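PDB 1AXD: glutathione s-transferase I from Zea mays, which catalyses the conjugation of glutathione to electrophilic compounds and so detoxifies herbicides in maize. Local coordinates for residues A92-D95 / V96-V100; N110-L113 / F114-I118; G124-Q128 / K129-E133; Y154-D158 / F159-A163. All coordinates share one frame; numbering follows the deposited sequence.

Interaction 1: A92-D95 / V96-V100; sequences AMVD and VWIEV
Met93 and Trp97, one helical turn apart, lie side by side and point the same way. The thioether chain is bent at chi2 (-56°) and again at chi3, which swings the terminal methyl round to the indole: Met93 CE meets the edge of the ring in its plane, 3.5 Å from Trp97 NE1. At the same edge Met93 O comes within 3.2 Å of Trp97 CD1, near the ring plane. Val100 CG2 sits over one face of the indole, offset toward its rim, and Tyr145 of helix 128-151 makes an edge-to-face contact with it. Round the helix, Val94 and Ile98 cross at a slant, and Val94 CG1 touches Ile98 CD1 at 3.6 Å. Beneath these pairs run regular alpha-helical bonds, among them Trp97 N to Met93 O at 3.0 Å and Ile98 N to Val94 O at 2.8 Å. Asp95 takes a different direction, its OD2 forming a salt bridge with Arg76 of the second subunit. The chemistry thus divides this turn of helix 88-122: Met93, Trp97, Val94 and Ile98 pack within the subunit, while Val96 and Val100 join Asp95 at the dimer interface, where the buried carboxylate has a cationic partner.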
# COMPACT_ATOMS: atom_id res chain seq x y z
N ALA A 92 1.61 2.69 -14.95
CA ALA A 92 0.80 1.61 -14.40
C ALA A 92 1.66 0.51 -13.82
O ALA A 92 1.33 -0.03 -12.78
CB ALA A 92 -0.14 1.05 -15.47
N MET A 93 2.75 0.16 -14.50
CA MET A 93 3.66 -0.90 -14.02
C MET A 93 4.33 -0.50 -12.72
O MET A 93 4.44 -1.33 -11.82
CB MET A 93 4.73 -1.22 -15.07
CG MET A 93 4.24 -1.86 -16.37
SD MET A 93 3.31 -3.36 -16.09
CE MET A 93 4.51 -4.40 -15.23
N VAL A 94 4.80 0.75 -12.63
CA VAL A 94 5.46 1.24 -11.41
C VAL A 94 4.52 1.07 -10.25
O VAL A 94 4.94 0.56 -9.22
CB VAL A 94 5.87 2.72 -11.56
CG1 VAL A 94 6.46 3.27 -10.25
CG2 VAL A 94 6.89 2.85 -12.70
N ASP A 95 3.26 1.45 -10.43
CA ASP A 95 2.27 1.30 -9.37
C ASP A 95 2.08 -0.15 -9.03
O ASP A 95 2.02 -0.48 -7.85
CB ASP A 95 0.93 1.91 -9.78
CG ASP A 95 0.97 3.42 -9.92
OD1 ASP A 95 2.00 4.07 -9.59
OD2 ASP A 95 -0.06 3.97 -10.34
N VAL A 96 1.97 -1.02 -10.04
CA VAL A 96 1.79 -2.45 -9.80
C VAL A 96 2.87 -2.99 -8.91
O VAL A 96 2.58 -3.71 -7.97
CB VAL A 96 1.79 -3.28 -11.11
CG1 VAL A 96 1.89 -4.78 -10.79
CG2 VAL A 96 0.51 -3.01 -11.93
N TRP A 97 4.11 -2.63 -9.19
CA TRP A 97 5.21 -3.14 -8.40
C TRP A 97 5.44 -2.42 -7.11
O TRP A 97 6.05 -2.98 -6.21
CB TRP A 97 6.47 -3.31 -9.26
CG TRP A 97 6.28 -4.41 -10.27
CD1 TRP A 97 5.70 -4.31 -11.52
CD2 TRP A 97 6.52 -5.82 -10.06
NE1 TRP A 97 5.53 -5.56 -12.07
CE2 TRP A 97 6.02 -6.50 -11.20
CE3 TRP A 97 7.08 -6.56 -9.01
CZ2 TRP A 97 6.07 -7.90 -11.32
CZ3 TRP A 97 7.13 -7.96 -9.13
CH2 TRP A 97 6.63 -8.61 -10.27
N ILE A 98 4.95 -1.19 -6.98
CA ILE A 98 5.07 -0.45 -5.73
C ILE A 98 4.13 -1.16 -4.75
O ILE A 98 4.42 -1.22 -3.57
CB ILE A 98 4.67 1.05 -5.90
CG1 ILE A 98 5.83 1.85 -6.49
CG2 ILE A 98 4.26 1.69 -4.56
CD1 ILE A 98 5.51 3.31 -6.73
N GLU A 99 3.03 -1.72 -5.25
CA GLU A 99 2.08 -2.41 -4.41
C GLU A 99 2.56 -3.79 -4.05
O GLU A 99 2.31 -4.23 -2.94
CB GLU A 99 0.71 -2.49 -5.09
CG GLU A 99 -0.07 -1.19 -5.14
CD GLU A 99 -0.43 -0.67 -3.76
OE1 GLU A 99 -1.18 -1.37 -3.04
OE2 GLU A 99 0.03 0.43 -3.40
N VAL A 100 3.24 -4.47 -4.96
CA VAL A 100 3.76 -5.81 -4.69
C VAL A 100 4.78 -5.76 -3.56
O VAL A 100 4.75 -6.63 -2.70
CB VAL A 100 4.42 -6.43 -5.94
CG1 VAL A 100 5.12 -7.75 -5.57
CG2 VAL A 100 3.36 -6.67 -7.04

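Interaction 2: N110-L113 / F114-I118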
# COMPACT_ATOMS: atom_id res chain seq x y z
N ASN A 110 8.99 -8.82 6.79
CA ASN A 110 8.74 -8.24 8.11
C ASN A 110 8.83 -9.18 9.29
O ASN A 110 9.53 -8.89 10.25
CB ASN A 110 7.40 -7.52 8.12
CG ASN A 110 7.49 -6.15 8.73
OD1 ASN A 110 7.62 -5.16 8.02
ND2 ASN A 110 7.45 -6.09 10.06
N PRO A 111 8.12 -10.31 9.26
CA PRO A 111 8.22 -11.22 10.41
C PRO A 111 9.64 -11.64 10.60
O PRO A 111 10.12 -11.62 11.72
CB PRO A 111 7.38 -12.41 9.95
CG PRO A 111 6.34 -11.78 9.10
CD PRO A 111 7.14 -10.81 8.28
N ILE A 112 10.30 -11.95 9.50
CA ILE A 112 11.68 -12.40 9.50
C ILE A 112 12.64 -11.39 10.09
O ILE A 112 13.32 -11.70 11.06
CB ILE A 112 12.10 -12.79 8.05
CG1 ILE A 112 11.21 -13.95 7.57
CG2 ILE A 112 13.59 -13.21 7.99
CD1 ILE A 112 11.50 -14.38 6.15
N LEU A 113 12.68 -10.19 9.54
CA LEU A 113 13.59 -9.16 10.03
C LEU A 113 13.46 -8.91 11.50
O LEU A 113 14.44 -8.58 12.13
CB LEU A 113 13.41 -7.87 9.22
CG LEU A 113 13.70 -8.03 7.72
CD1 LEU A 113 13.78 -6.66 7.06
CD2 LEU A 113 15.03 -8.79 7.52
N PHE A 114 12.28 -9.11 12.06
CA PHE A 114 12.07 -8.90 13.49
C PHE A 114 12.69 -10.03 14.33
O PHE A 114 13.44 -9.76 15.25
CB PHE A 114 10.57 -8.79 13.77
CG PHE A 114 10.21 -8.86 15.23
CD1 PHE A 114 10.62 -7.86 16.12
CD2 PHE A 114 9.45 -9.93 15.72
CE1 PHE A 114 10.28 -7.93 17.48
CE2 PHE A 114 9.11 -10.01 17.08
CZ PHE A 114 9.52 -9.00 17.96
N GLN A 115 12.36 -11.28 14.00
CA GLN A 115 12.88 -12.44 14.73
C GLN A 115 14.35 -12.52 14.65
O GLN A 115 15.01 -12.60 15.68
CB GLN A 115 12.28 -13.73 14.16
CG GLN A 115 10.79 -13.85 14.35
CD GLN A 115 10.40 -13.88 15.80
OE1 GLN A 115 11.06 -14.49 16.61
NE2 GLN A 115 9.31 -13.22 16.13
N VAL A 116 14.88 -12.48 13.44
CA VAL A 116 16.30 -12.57 13.20
C VAL A 116 17.07 -11.33 13.57
O VAL A 116 18.24 -11.44 13.90
CB VAL A 116 16.56 -12.95 11.70
CG1 VAL A 116 18.04 -12.73 11.30
CG2 VAL A 116 16.18 -14.41 11.45
N LEU A 117 16.43 -10.17 13.59
CA LEU A 117 17.16 -8.96 13.88
C LEU A 117 16.73 -8.12 15.06
O LEU A 117 17.53 -7.93 15.97
CB LEU A 117 17.20 -8.10 12.61
CG LEU A 117 18.30 -7.07 12.38
CD1 LEU A 117 19.67 -7.76 12.26
CD2 LEU A 117 17.98 -6.30 11.08
N ILE A 118 15.50 -7.65 15.10
CA ILE A 118 15.08 -6.80 16.21
C ILE A 118 15.01 -7.52 17.53
O ILE A 118 15.66 -7.10 18.47
CB ILE A 118 13.72 -6.11 15.93
CG1 ILE A 118 13.70 -5.55 14.50
CG2 ILE A 118 13.50 -4.97 16.94
CD1 ILE A 118 14.82 -4.57 14.18
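Asn110 and Phe114 are joined by a weak backbone bond, Phe114 N to Asn110 O at 3.3 Å. Pro111 follows and, having no N-H, gives its nitrogen no bond to the preceding turn, so helix 88-122 is kinked here. Its carbonyl is well used: Gln115 N reaches Pro111 O at 3.2 Å in an almost straight bond (171°), with a weaker donation from Phe114 N. The same oxygen lies near the plane of the Phe114 ring, at its edge, and 3.5 Å from Gln115 CG. The Gln115 chain bends at chi2 (-62°) and leads away from 110-113, and its OE1 accepts from Asp127 N in the loop that follows the helix. Ile112 O takes Val116 N at 3.0 Å, whereas the two side chains meet only loosely, Ile112 CG2 standing 4.5 Å from Val116 CG2. At Leu113 the winding widens into a pi-type turn, with Ile118 N 3.3 Å from Leu113 O, although the position of that oxygen is less certain. The Leu113 side chain packs on Trp12, Val170 and Cys173. Chemically, the contact is a backbone one: carbonyls and amides hold the turns together despite the kink, leaving the side chains to engage neighbouring parts of the fold.

Interaction 3: G124-Q128 / K129-E133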
# COMPACT_ATOMS: atom_id res chain seq x y z
N GLY A 124 16.02 -10.54 23.26
CA GLY A 124 15.28 -11.78 23.10
C GLY A 124 16.00 -12.77 22.21
O GLY A 124 17.12 -12.54 21.77
N THR A 125 15.34 -13.88 21.94
CA THR A 125 15.89 -14.93 21.10
C THR A 125 15.08 -15.01 19.83
O THR A 125 13.97 -14.49 19.79
CB THR A 125 15.83 -16.29 21.81
OG1 THR A 125 14.49 -16.50 22.28
CG2 THR A 125 16.80 -16.33 23.01
N THR A 126 15.62 -15.66 18.81
CA THR A 126 14.95 -15.81 17.53
C THR A 126 14.05 -17.02 17.53
O THR A 126 14.46 -18.08 17.99
CB THR A 126 15.98 -15.96 16.41
OG1 THR A 126 16.88 -14.85 16.44
CG2 THR A 126 15.29 -16.02 15.04
N ASP A 127 12.82 -16.86 17.06
CA ASP A 127 11.89 -17.97 16.99
C ASP A 127 12.01 -18.56 15.62
O ASP A 127 11.49 -17.99 14.67
CB ASP A 127 10.45 -17.50 17.25
CG ASP A 127 9.46 -18.66 17.39
OD1 ASP A 127 9.87 -19.84 17.32
OD2 ASP A 127 8.26 -18.38 17.59
N GLN A 128 12.72 -19.68 15.51
CA GLN A 128 12.90 -20.32 14.22
C GLN A 128 11.58 -20.69 13.58
O GLN A 128 11.47 -20.61 12.38
CB GLN A 128 13.79 -21.55 14.35
CG GLN A 128 14.41 -22.02 13.03
CD GLN A 128 15.45 -21.04 12.49
OE1 GLN A 128 16.05 -20.29 13.25
NE2 GLN A 128 15.67 -21.06 11.18
N LYS A 129 10.58 -21.04 14.38
CA LYS A 129 9.27 -21.42 13.86
C LYS A 129 8.80 -20.39 12.90
O LYS A 129 8.57 -20.70 11.73
CB LYS A 129 8.25 -21.53 15.01
CG LYS A 129 8.66 -22.50 16.13
CD LYS A 129 7.64 -22.52 17.28
CE LYS A 129 8.08 -23.50 18.37
NZ LYS A 129 7.05 -23.68 19.44
N VAL A 130 8.71 -19.15 13.38
CA VAL A 130 8.28 -18.01 12.58
C VAL A 130 9.19 -17.79 11.38
O VAL A 130 8.69 -17.62 10.27
CB VAL A 130 8.22 -16.74 13.47
CG1 VAL A 130 7.82 -15.52 12.65
CG2 VAL A 130 7.23 -16.95 14.61
N VAL A 131 10.50 -17.84 11.57
CA VAL A 131 11.43 -17.65 10.47
C VAL A 131 11.24 -18.66 9.38
O VAL A 131 11.16 -18.28 8.23
CB VAL A 131 12.90 -17.68 10.95
CG1 VAL A 131 13.88 -17.66 9.75
CG2 VAL A 131 13.17 -16.48 11.89
N ASP A 132 11.12 -19.94 9.72
CA ASP A 132 10.95 -21.00 8.73
C ASP A 132 9.74 -20.87 7.84
O ASP A 132 9.88 -21.05 6.64
CB ASP A 132 10.95 -22.38 9.40
CG ASP A 132 12.34 -22.81 9.88
OD1 ASP A 132 13.36 -22.17 9.51
OD2 ASP A 132 12.40 -23.80 10.62
N GLU A 133 8.57 -20.56 8.39
CA GLU A 133 7.39 -20.45 7.56
C GLU A 133 7.38 -19.23 6.72
O GLU A 133 6.92 -19.28 5.59
CB GLU A 133 6.10 -20.55 8.38
CG GLU A 133 5.85 -19.44 9.36
CD GLU A 133 4.48 -19.55 9.99
OE1 GLU A 133 4.33 -20.37 10.92
OE2 GLU A 133 3.55 -18.83 9.55
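Lys129 and Asp127 meet at the start of helix 128-151. Lys129 N donates to Asp127 OD1 at 3.3 Å, approaching from well above the carboxylate plane, in a bond bent to 137°. With CG anti to its backbone N (chi1 -171°), Asp127 turns the carboxylate back over the first turn, and the aliphatic part of Lys129 passes beside it, Lys129 CG lying 3.2 Å from Asp127 OD1. The ammonium itself does not make a salt bridge here, since Lys129 NZ stays 5.2 Å from Asp127 OD1. At Val130 the other carboxylate oxygen is met by a methyl, with Val130 CG2 3.5 Å from Asp127 OD2, the two side chains crossing at about a right angle. This is an aspartate N-cap: the acid receives an amide of the first turn and would place its negative charge favourably against the helix dipole. It begins the second long helix of the alpha-helical C-terminal domain of the glutathione transferase fold. Val131 N bonds to Asp127 O, and the buried valine side chain lies against helix 88-122 at Gln115 and Val116, its CG2 touching Thr126 CG2 at 3.8 Å; Thr126 OG1 in turn is hydrogen-bonded to Gln115 O. Asp132 N closes the next turn on Gln128 O at 2.8 Å. A side-chain bond doubles this link, as Gln128 NE2 donates to Asp132 OD1 at 3.1 Å from above the carboxylate plane, with amide and carboxylate planes 68° apart. Gln128 NE2 is also hydrogen-bonded to Tyr179 OH.

Interaction 4: Y154-D158 / F159-A163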
# COMPACT_ATOMS: atom_id res chain seq x y z
N TYR A 154 14.52 -4.24 -14.85
CA TYR A 154 14.05 -3.89 -13.52
C TYR A 154 12.62 -4.38 -13.31
O TYR A 154 12.07 -5.05 -14.17
CB TYR A 154 14.14 -2.38 -13.34
CG TYR A 154 15.55 -1.85 -13.30
CD1 TYR A 154 16.27 -1.85 -12.10
CD2 TYR A 154 16.15 -1.30 -14.44
CE1 TYR A 154 17.54 -1.31 -12.03
CE2 TYR A 154 17.43 -0.76 -14.38
CZ TYR A 154 18.12 -0.77 -13.17
OH TYR A 154 19.39 -0.23 -13.08
N LEU A 155 12.01 -4.02 -12.17
CA LEU A 155 10.65 -4.45 -11.85
C LEU A 155 9.55 -3.86 -12.73
O LEU A 155 8.74 -4.61 -13.24
CB LEU A 155 10.36 -4.16 -10.37
CG LEU A 155 10.43 -5.27 -9.33
CD1 LEU A 155 11.03 -6.58 -9.88
CD2 LEU A 155 11.21 -4.75 -8.14
N ALA A 156 9.51 -2.54 -12.90
CA ALA A 156 8.47 -1.92 -13.71
C ALA A 156 8.68 -2.11 -15.17
O ALA A 156 7.74 -1.93 -15.93
CB ALA A 156 8.38 -0.43 -13.38
N GLY A 157 9.90 -2.44 -15.57
CA GLY A 157 10.22 -2.61 -16.97
C GLY A 157 11.72 -2.42 -17.13
O GLY A 157 12.45 -2.62 -16.18
N ASP A 158 12.17 -1.98 -18.30
CA ASP A 158 13.61 -1.80 -18.54
C ASP A 158 14.21 -0.54 -17.97
O ASP A 158 15.30 -0.18 -18.36
CB ASP A 158 13.93 -1.88 -20.04
CG ASP A 158 13.89 -3.31 -20.58
OD1 ASP A 158 13.96 -4.27 -19.79
OD2 ASP A 158 13.80 -3.46 -21.82
N PHE A 159 13.55 0.08 -17.00
CA PHE A 159 14.02 1.33 -16.41
C PHE A 159 13.92 1.28 -14.91
O PHE A 159 13.13 0.51 -14.39
CB PHE A 159 13.15 2.48 -16.95
CG PHE A 159 11.68 2.16 -16.92
CD1 PHE A 159 10.94 2.33 -15.75
CD2 PHE A 159 11.06 1.62 -18.03
CE1 PHE A 159 9.60 1.94 -15.69
CE2 PHE A 159 9.72 1.24 -17.98
CZ PHE A 159 9.00 1.40 -16.80
N LEU A 160 14.75 2.06 -14.21
CA LEU A 160 14.69 2.10 -12.75
C LEU A 160 13.49 2.94 -12.41
O LEU A 160 13.18 3.86 -13.15
CB LEU A 160 15.94 2.76 -12.16
CG LEU A 160 16.07 2.87 -10.63
CD1 LEU A 160 16.48 1.53 -10.03
CD2 LEU A 160 17.14 3.91 -10.28
N SER A 161 12.82 2.63 -11.31
CA SER A 161 11.64 3.37 -10.88
C SER A 161 11.52 3.26 -9.38
O SER A 161 12.34 2.61 -8.75
CB SER A 161 10.40 2.79 -11.54
OG SER A 161 10.19 1.45 -11.14
N LEU A 162 10.48 3.88 -8.82
CA LEU A 162 10.22 3.85 -7.38
C LEU A 162 9.97 2.46 -6.92
O LEU A 162 10.20 2.16 -5.76
CB LEU A 162 9.03 4.73 -7.03
CG LEU A 162 9.35 5.95 -6.19
CD1 LEU A 162 8.05 6.57 -5.71
CD2 LEU A 162 10.19 5.53 -4.99
N ALA A 163 9.52 1.59 -7.81
CA ALA A 163 9.26 0.20 -7.46
C ALA A 163 10.52 -0.45 -6.98
O ALA A 163 10.47 -1.18 -6.01
CB ALA A 163 8.66 -0.56 -8.66
O HOH W 1 11.39 -0.55 -12.58
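The rings of Tyr154 and Phe159 each have backbone over one face. Leu160 CA stands 4.0 Å above the centre of the Tyr154 ring, and farther along the phenol Leu160 CD1 touches Tyr154 CE1 at 3.6 Å; Trp192 of helix 187-198 also packs on this tyrosine. Gly157 lies over a face of the Phe159 ring, displaced toward the rim, while Ala156 CB comes obliquely to within 3.5 Å of Phe159 CE1. Phe159 adopts the crowded first torsion, CG between backbone N and carbonyl carbon (chi1 45°), which folds the ring back over Gly157; the ring also makes a cation-pi contact with Arg84. Gly157 has backbone angles that call for glycine, and Gly157 O accepts from Tyr154 N at 2.9 Å. A water bridges the two limbs: it accepts from Ala156 N at 2.8 Å and from Ser161 OG, and donates to Phe159 O at 2.7 Å, thereby satisfying polar groups of two buried residues, Ala156 and Ser161. Leu155 CB also approaches Ala163 CB at 4.3 Å. Ser161 is the N-cap of helix 162-165, and its OG accepts a weak capping bond from Ala163 N at 3.4 Å. Asp164 OD2 accepts from Ser161 N, and Asp164 OD1 from Leu155 N, tying the loop to the helix start. Ser161 and Asp164 stand at the Ser-x-x-Asp positions of the N-capping box known from this domain of glutathione transferases, with the aspartate half formed and the serine bonded one residue earlier, to Ala163 N.

How the interactions relate
The four contacts follow one another along the chain and form two groups in the helical part of the subunit. Interactions 1 and 2 both lie on helix 88-122, their centres 25 Å apart. Interaction 4, the loop before helix 162-165, packs against interaction 1, with centres 9 Å apart; Trp97 CB meets Ala163 CB at 3.6 Å. Interaction 3 starts helix 128-151 and touches interaction 2, centres 8 Å apart, where Val116 CG2 meets Val131 CG2 at 3.7 Å. The two groups lie well apart, interactions 3 and 4 being 33 Å from centre to centre. Helix 88-122 therefore links the dimer-facing region of interaction 1 with the surface turn at interaction 3.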